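Local coordinates for peptide chain release factor subunit 1 (Aeropyrum pernix, PDB 3AGK), which probably directs termination of translation at the stop codons UAA, UAG and UGA, working as a heterodimer with a GTP-binding partner, at residues A[147-152]-A[225-230]. Residues are numbered along the deposited sequence; the frame is centred on the assembly and turned at random.
Sequences IVERDQ and AGPGLA
Ile147 and Ala225 form a parallel beta bridge, CA to CA 4.7 Å, near the C-terminal ends of the parallel strands 142-149 and 219-226 in the mixed sheet of eRF1 domain 2. The evidence for pairing is the bond from Val148 N to Ala225 O, 2.9 Å long and 158° at the hydrogen; the donor sits 17° off the carbonyl plane. Ile147 CA adds a CA-H...O contact to that same oxygen, so one carbonyl receives two neighbouring residues of the other strand.

Beyond it the 225-230 chain swings away, and direct pairing gives way to a water that donates to both Val148 O (2.8 Å) and Pro227 O and so links the two chains. Glu149, where a type I turn begins, can be followed outward. Its CB leads away from 225-230, but CG, beside the backbone N and anti to the carbonyl carbon (chi1 -81°), lies 3.6 Å from Pro227 CG and equally near Pro227 CD. Next, CD stays near the same two ring atoms, and OE1 ends 3.9 Å from Pro227 CG, while OE2 is hydrogen-bonded to Gln258; the two side chains cross at about a right angle. On the helix 188-215 side, Phe199 touches both Val148 and Ala230. Ala230, opening helix 230-236, points its CB back toward the turn, 3.7 Å from Arg150 N.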
loop_
_atom_site.group_PDB
_atom_site.type_symbol
_atom_site.label_atom_id
_atom_site.label_comp_id
_atom_site.label_asym_id
_atom_site.label_seq_id
_atom_site.Cartn_x
_atom_site.Cartn_y
_atom_site.Cartn_z
ATOM N N ILE A 147 -0.617 10.008 -16.276
ATOM C CA ILE A 147 -0.131 11.225 -16.928
ATOM C C ILE A 147 0.230 10.885 -18.371
ATOM O O ILE A 147 1.023 9.974 -18.620
ATOM C CB ILE A 147 1.105 11.814 -16.206
ATOM C CG1 ILE A 147 0.801 12.043 -14.720
ATOM C CG2 ILE A 147 1.537 13.125 -16.858
ATOM C CD1 ILE A 147 2.026 12.406 -13.935
ATOM N N VAL A 148 -0.376 11.592 -19.317
ATOM C CA VAL A 148 -0.212 11.242 -20.719
ATOM C C VAL A 148 0.335 12.400 -21.521
ATOM O O VAL A 148 -0.138 13.535 -21.402
ATOM C CB VAL A 148 -1.541 10.861 -21.409
ATOM C CG1 VAL A 148 -1.232 10.164 -22.741
ATOM C CG2 VAL A 148 -2.388 9.978 -20.532
ATOM N N GLU A 149 1.324 12.091 -22.344
ATOM C CA GLU A 149 1.789 12.983 -23.385
ATOM C C GLU A 149 1.852 12.154 -24.654
ATOM O O GLU A 149 1.850 10.923 -24.600
ATOM C CB GLU A 149 3.189 13.505 -23.073
ATOM C CG GLU A 149 3.216 14.652 -22.105
ATOM C CD GLU A 149 4.614 15.207 -21.911
ATOM O OE1 GLU A 149 5.053 16.023 -22.754
ATOM O OE2 GLU A 149 5.265 14.835 -20.913
ATOM N N ARG A 150 1.920 12.828 -25.791
ATOM C CA ARG A 150 1.985 12.151 -27.088
ATOM C C ARG A 150 3.093 11.102 -27.132
ATOM O O ARG A 150 2.953 10.067 -27.790
ATOM C CB ARG A 150 2.235 13.175 -28.191
ATOM C CG ARG A 150 3.684 13.644 -28.234
ATOM C CD ARG A 150 3.837 15.004 -28.893
ATOM N NE ARG A 150 3.659 14.941 -30.339
ATOM C CZ ARG A 150 4.562 15.356 -31.225
ATOM N NH1 ARG A 150 5.716 15.869 -30.820
ATOM N NH2 ARG A 150 4.309 15.256 -32.519
ATOM N N ASP A 151 4.201 11.363 -26.441
ATOM C CA ASP A 151 5.364 10.476 -26.543
ATOM C C ASP A 151 5.945 10.059 -25.188
ATOM O O ASP A 151 7.097 9.606 -25.113
ATOM C CB ASP A 151 6.460 11.152 -27.372
ATOM C CG ASP A 151 7.079 12.320 -26.642
ATOM O OD1 ASP A 151 6.472 12.773 -25.650
ATOM O OD2 ASP A 151 8.158 12.782 -27.043
ATOM N N GLN A 152 5.160 10.204 -24.119
ATOM C CA GLN A 152 5.645 9.886 -22.774
ATOM C C GLN A 152 4.494 9.786 -21.765
ATOM O O GLN A 152 3.506 10.505 -21.869
ATOM C CB GLN A 152 6.628 10.961 -22.339
ATOM C CG GLN A 152 7.370 10.693 -21.060
ATOM C CD GLN A 152 8.289 11.850 -20.704
ATOM O OE1 GLN A 152 8.974 11.820 -19.688
ATOM N NE2 GLN A 152 8.296 12.884 -21.540
ATOM N N ALA A 225 -4.207 12.928 -16.307
ATOM C CA ALA A 225 -3.609 14.263 -16.340
ATOM C C ALA A 225 -2.571 14.355 -17.448
ATOM O O ALA A 225 -2.229 13.365 -18.069
ATOM C CB ALA A 225 -2.954 14.582 -15.012
ATOM N N GLY A 226 -2.051 15.552 -17.659
ATOM C CA GLY A 226 -0.993 15.738 -18.627
ATOM C C GLY A 226 -1.030 17.144 -19.181
ATOM O O GLY A 226 -1.992 17.891 -18.957
ATOM N N PRO A 227 0.020 17.527 -19.904
ATOM C CA PRO A 227 -0.010 18.845 -20.543
ATOM C C PRO A 227 -0.718 18.790 -21.896
ATOM O O PRO A 227 -0.693 17.759 -22.576
ATOM C CB PRO A 227 1.470 19.164 -20.717
ATOM C CG PRO A 227 2.114 17.816 -20.898
ATOM C CD PRO A 227 1.331 16.861 -20.035
ATOM N N GLY A 228 -1.366 19.883 -22.270
ATOM C CA GLY A 228 -1.972 19.992 -23.584
ATOM C C GLY A 228 -3.077 18.994 -23.842
ATOM O O GLY A 228 -3.744 18.519 -22.912
ATOM N N LEU A 229 -3.256 18.652 -25.114
ATOM C CA LEU A 229 -4.459 17.950 -25.551
ATOM C C LEU A 229 -4.373 16.423 -25.499
ATOM O O LEU A 229 -5.386 15.736 -25.617
ATOM C CB LEU A 229 -4.809 18.399 -26.963
ATOM C CG LEU A 229 -6.284 18.568 -27.298
ATOM C CD1 LEU A 229 -7.000 19.456 -26.288
ATOM C CD2 LEU A 229 -6.393 19.139 -28.693
ATOM N N ALA A 230 -3.177 15.886 -25.318
ATOM C CA ALA A 230 -3.007 14.436 -25.465
ATOM C C ALA A 230 -3.938 13.601 -24.570
ATOM O O ALA A 230 -4.457 12.555 -25.000
ATOM C CB ALA A 230 -1.557 14.037 -25.266
HETATM O O HOH W 1 -1.969 15.536 -21.965
#